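Local coordinates for Thg1-like uncharacterized protein (Bacillus thuringiensis, PDB 4KGM) that probably adds nucleotides to the 5' end of tRNA, using a polymerase palm-like catalytic domain that binds ATP and magnesium ions, at residues 138-148 with 223-234. Residues are numbered along the deposited sequence; the frame is centred on the assembly and turned at random.
Sequences DEVANYFIWRQ and TPIISKDREYVE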
loop_
_atom_site.group_PDB
_atom_site.type_symbol
_atom_site.label_atom_id
_atom_site.label_comp_id
_atom_site.label_asym_id
_atom_site.label_seq_id
_atom_site.Cartn_x
_atom_site.Cartn_y
_atom_site.Cartn_z
ATOM N N ASP A 138 3.953 15.703 16.570
ATOM C CA ASP A 138 3.669 15.621 17.999
ATOM C C ASP A 138 3.557 14.180 18.500
ATOM O O ASP A 138 2.935 13.918 19.531
ATOM C CB ASP A 138 2.419 16.432 18.370
ATOM C CG ASP A 138 1.152 15.922 17.696
ATOM O OD1 ASP A 138 0.104 16.586 17.842
ATOM O OD2 ASP A 138 1.193 14.875 17.015
ATOM N N GLU A 139 4.157 13.253 17.762
ATOM C CA GLU A 139 4.167 11.852 18.161
ATOM C C GLU A 139 5.573 11.262 18.109
ATOM O O GLU A 139 5.784 10.111 18.491
ATOM C CB GLU A 139 3.212 11.030 17.290
ATOM C CG GLU A 139 1.733 11.267 17.573
ATOM C CD GLU A 139 1.215 10.462 18.750
ATOM O OE1 GLU A 139 1.944 10.325 19.755
ATOM O OE2 GLU A 139 0.076 9.956 18.667
ATOM N N VAL A 140 6.529 12.057 17.640
ATOM C CA VAL A 140 7.908 11.596 17.523
ATOM C C VAL A 140 8.532 11.374 18.897
ATOM O O VAL A 140 9.133 10.331 19.152
ATOM C CB VAL A 140 8.775 12.579 16.717
ATOM C CG1 VAL A 140 10.194 12.042 16.576
ATOM C CG2 VAL A 140 8.157 12.827 15.351
ATOM N N ALA A 141 8.385 12.359 19.780
ATOM C CA ALA A 141 8.851 12.222 21.154
ATOM C C ALA A 141 8.163 11.033 21.805
ATOM O O ALA A 141 8.809 10.202 22.441
ATOM C CB ALA A 141 8.579 13.491 21.940
ATOM N N ASN A 142 6.849 10.948 21.622
ATOM C CA ASN A 142 6.068 9.834 22.145
ATOM C C ASN A 142 6.532 8.472 21.625
ATOM O O ASN A 142 6.326 7.452 22.283
ATOM C CB ASN A 142 4.577 10.034 21.854
ATOM C CG ASN A 142 3.952 11.115 22.716
ATOM O OD1 ASN A 142 3.508 12.146 22.212
ATOM N ND2 ASN A 142 3.909 10.881 24.021
ATOM N N TYR A 143 7.155 8.452 20.450
ATOM C CA TYR A 143 7.683 7.204 19.906
ATOM C C TYR A 143 8.866 6.699 20.723
ATOM O O TYR A 143 8.909 5.532 21.114
ATOM C CB TYR A 143 8.106 7.356 18.440
ATOM C CG TYR A 143 8.845 6.137 17.926
ATOM C CD1 TYR A 143 8.154 4.998 17.535
ATOM C CD2 TYR A 143 10.233 6.118 17.857
ATOM C CE1 TYR A 143 8.823 3.879 17.080
ATOM C CE2 TYR A 143 10.908 5.002 17.406
ATOM C CZ TYR A 143 10.199 3.887 17.018
ATOM O OH TYR A 143 10.869 2.774 16.565
ATOM N N PHE A 144 9.833 7.579 20.960
ATOM C CA PHE A 144 11.025 7.217 21.715
ATOM C C PHE A 144 10.704 6.985 23.191
ATOM O O PHE A 144 11.326 6.146 23.843
ATOM C CB PHE A 144 12.111 8.282 21.547
ATOM C CG PHE A 144 12.605 8.417 20.134
ATOM C CD1 PHE A 144 13.504 7.500 19.611
ATOM C CD2 PHE A 144 12.168 9.456 19.328
ATOM C CE1 PHE A 144 13.959 7.618 18.309
ATOM C CE2 PHE A 144 12.621 9.581 18.026
ATOM C CZ PHE A 144 13.518 8.661 17.515
ATOM N N ILE A 145 9.729 7.728 23.709
ATOM C CA ILE A 145 9.222 7.493 25.057
ATOM C C ILE A 145 8.651 6.083 25.139
ATOM O O ILE A 145 8.845 5.374 26.128
ATOM C CB ILE A 145 8.130 8.513 25.437
ATOM C CG1 ILE A 145 8.730 9.912 25.577
ATOM C CG2 ILE A 145 7.445 8.113 26.737
ATOM C CD1 ILE A 145 7.701 11.004 25.761
ATOM N N TRP A 146 7.953 5.680 24.082
ATOM C CA TRP A 146 7.388 4.341 23.993
ATOM C C TRP A 146 8.497 3.298 23.916
ATOM O O TRP A 146 8.361 2.194 24.441
ATOM C CB TRP A 146 6.475 4.242 22.772
ATOM C CG TRP A 146 5.927 2.875 22.507
ATOM C CD1 TRP A 146 5.261 2.074 23.387
ATOM C CD2 TRP A 146 5.966 2.164 21.265
ATOM N NE1 TRP A 146 4.897 0.899 22.775
ATOM C CE2 TRP A 146 5.316 0.931 21.470
ATOM C CE3 TRP A 146 6.492 2.448 20.000
ATOM C CZ2 TRP A 146 5.179 -0.020 20.459
ATOM C CZ3 TRP A 146 6.354 1.503 18.997
ATOM C CH2 TRP A 146 5.703 0.284 19.233
ATOM N N ARG A 147 9.598 3.663 23.269
ATOM C CA ARG A 147 10.733 2.760 23.119
ATOM C C ARG A 147 11.549 2.647 24.405
ATOM O O ARG A 147 12.067 1.577 24.725
ATOM C CB ARG A 147 11.625 3.208 21.961
ATOM C CG ARG A 147 10.994 3.043 20.584
ATOM C CD ARG A 147 10.928 1.581 20.171
ATOM N NE ARG A 147 9.681 0.935 20.568
ATOM C CZ ARG A 147 9.486 -0.380 20.557
ATOM N NH1 ARG A 147 10.462 -1.193 20.181
ATOM N NH2 ARG A 147 8.318 -0.882 20.930
ATOM N N GLN A 148 11.663 3.753 25.136
ATOM C CA GLN A 148 12.361 3.751 26.417
ATOM C C GLN A 148 11.580 2.977 27.477
ATOM O O GLN A 148 12.169 2.333 28.343
ATOM C CB GLN A 148 12.627 5.179 26.899
ATOM C CG GLN A 148 13.871 5.818 26.305
ATOM C CD GLN A 148 14.211 7.141 26.964
ATOM O OE1 GLN A 148 13.365 7.764 27.607
ATOM N NE2 GLN A 148 15.458 7.575 26.811
ATOM N N THR A 223 22.102 10.424 28.042
ATOM C CA THR A 223 20.801 10.439 27.383
ATOM C C THR A 223 19.692 10.405 28.425
ATOM O O THR A 223 19.584 9.448 29.192
ATOM C CB THR A 223 20.632 9.242 26.429
ATOM O OG1 THR A 223 21.655 9.278 25.427
ATOM C CG2 THR A 223 19.270 9.285 25.756
ATOM N N PRO A 224 18.863 11.455 28.454
ATOM C CA PRO A 224 17.831 11.613 29.483
ATOM C C PRO A 224 16.622 10.718 29.253
ATOM O O PRO A 224 16.510 10.066 28.214
ATOM C CB PRO A 224 17.420 13.077 29.328
ATOM C CG PRO A 224 17.641 13.362 27.883
ATOM C CD PRO A 224 18.867 12.578 27.498
ATOM N N ILE A 225 15.727 10.686 30.235
ATOM C CA ILE A 225 14.432 10.051 30.060
ATOM C C ILE A 225 13.584 11.005 29.234
ATOM O O ILE A 225 13.275 12.111 29.681
ATOM C CB ILE A 225 13.746 9.788 31.411
ATOM C CG1 ILE A 225 14.686 9.027 32.349
ATOM C CG2 ILE A 225 12.450 9.020 31.211
ATOM C CD1 ILE A 225 14.095 8.748 33.712
ATOM N N ILE A 226 13.225 10.581 28.025
ATOM C CA ILE A 226 12.539 11.453 27.074
ATOM C C ILE A 226 11.242 12.036 27.638
ATOM O O ILE A 226 10.906 13.191 27.372
ATOM C CB ILE A 226 12.246 10.724 25.744
ATOM C CG1 ILE A 226 13.496 10.000 25.240
ATOM C CG2 ILE A 226 11.745 11.706 24.695
ATOM C CD1 ILE A 226 14.634 10.924 24.884
ATOM N N SER A 227 10.529 11.245 28.435
ATOM C CA SER A 227 9.272 11.693 29.028
ATOM C C SER A 227 9.468 12.856 30.001
ATOM O O SER A 227 8.517 13.558 30.340
ATOM C CB SER A 227 8.551 10.530 29.720
ATOM O OG SER A 227 9.372 9.925 30.704
ATOM N N LYS A 228 10.707 13.055 30.442
ATOM C CA LYS A 228 11.034 14.161 31.335
ATOM C C LYS A 228 11.861 15.229 30.619
ATOM O O LYS A 228 12.226 16.243 31.210
ATOM C CB LYS A 228 11.778 13.650 32.572
ATOM N N ASP A 229 12.153 14.991 29.344
ATOM C CA ASP A 229 12.890 15.953 28.528
ATOM C C ASP A 229 12.563 15.749 27.052
ATOM O O ASP A 229 13.353 15.183 26.297
ATOM C CB ASP A 229 14.397 15.824 28.766
ATOM C CG ASP A 229 15.192 16.920 28.082
ATOM O OD1 ASP A 229 14.609 17.988 27.797
ATOM O OD2 ASP A 229 16.399 16.718 27.834
ATOM N N ARG A 230 11.387 16.219 26.649
ATOM C CA ARG A 230 10.876 15.981 25.304
ATOM C C ARG A 230 11.605 16.789 24.232
ATOM O O ARG A 230 11.644 16.388 23.068
ATOM C CB ARG A 230 9.372 16.259 25.255
ATOM C CG ARG A 230 8.549 15.306 26.108
ATOM C CD ARG A 230 7.115 15.783 26.244
ATOM N NE ARG A 230 6.473 15.944 24.946
ATOM C CZ ARG A 230 5.759 15.000 24.343
ATOM N NH1 ARG A 230 5.593 13.820 24.927
ATOM N NH2 ARG A 230 5.211 15.236 23.159
ATOM N N GLU A 231 12.185 17.918 24.625
ATOM C CA GLU A 231 12.914 18.771 23.689
ATOM C C GLU A 231 14.181 18.080 23.181
ATOM O O GLU A 231 14.721 18.443 22.137
ATOM C CB GLU A 231 13.240 20.125 24.333
ATOM C CG GLU A 231 14.004 21.108 23.439
ATOM C CD GLU A 231 13.239 21.501 22.183
ATOM O OE1 GLU A 231 13.892 21.910 21.199
ATOM O OE2 GLU A 231 11.992 21.412 22.179
ATOM N N TYR A 232 14.639 17.075 23.922
ATOM C CA TYR A 232 15.792 16.276 23.517
ATOM C C TYR A 232 15.552 15.626 22.158
ATOM O O TYR A 232 16.477 15.468 21.359
ATOM C CB TYR A 232 16.087 15.205 24.568
ATOM C CG TYR A 232 17.296 14.347 24.263
ATOM C CD1 TYR A 232 18.578 14.787 24.565
ATOM C CD2 TYR A 232 17.154 13.092 23.685
ATOM C CE1 TYR A 232 19.685 14.006 24.294
ATOM C CE2 TYR A 232 18.255 12.303 23.410
ATOM C CZ TYR A 232 19.517 12.765 23.719
ATOM O OH TYR A 232 20.618 11.986 23.447
ATOM N N VAL A 233 14.301 15.256 21.900
ATOM C CA VAL A 233 13.914 14.689 20.614
ATOM C C VAL A 233 13.315 15.760 19.704
ATOM O O VAL A 233 13.667 15.860 18.529
ATOM C CB VAL A 233 12.897 13.542 20.788
ATOM C CG1 VAL A 233 12.371 13.084 19.435
ATOM C CG2 VAL A 233 13.527 12.381 21.543
ATOM N N GLU A 234 12.422 16.571 20.265
ATOM C CA GLU A 234 11.684 17.569 19.496
ATOM C C GLU A 234 12.565 18.646 18.864
ATOM O O GLU A 234 12.115 19.380 17.982
ATOM C CB GLU A 234 10.586 18.208 20.353
ATOM C CG GLU A 234 9.471 17.241 20.723
ATOM C CD GLU A 234 8.312 17.919 21.424
ATOM O OE1 GLU A 234 8.510 19.029 21.960
ATOM O OE2 GLU A 234 7.204 17.340 21.437
HETATM O O HOH W 1 5.331 13.267 20.937
HETATM O O HOH W 2 6.900 15.049 19.629
#
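Ala-141 lays its CB over the centre of one face of the Arg-230 guanidinium, 3.9 Å above the plane, while the side chain of Asn-142 stands at the guanidinium's edge. A methyl is small enough to let the flat cation lie against the helix. The Phe-144 ring carries Tyr-143 CD2 over one face and meets Val-233 CG1 obliquely, CD2 to CG1 3.6 Å. Arg-230 bends at chi3 (57°), which folds the guanidinium back toward Glu-234, and its NH2 makes a salt bridge to Glu-234 OE2 at 3.4 Å, in which the hydrogen bond is weak. One water accepts from Asn-142 N and, weakly, from Arg-230 NH2; another accepts from Ala-141 N and donates to Glu-234 OE2, so waters take up N-H groups of the helix's first turn. Helix 140-160 packs on the antiparallel sheet of the palm-like domain, where Phe-144 also touches Leu-69, Tyr-71 and Ile-26; segment 223-234 covers another side of the helix. Branched Ile-145 fits its CG1 against Ile-226 CB at 3.6 Å. Gln-148, having both acceptor and donor, grips the backbone of 223-234 twice: OE1 takes Ile-226 N at 2.9 Å, and NE2 gives a nearly straight bond (172°), in its own amide plane, to Pro-224 O at 3.0 Å; together they fix the amide's rotation.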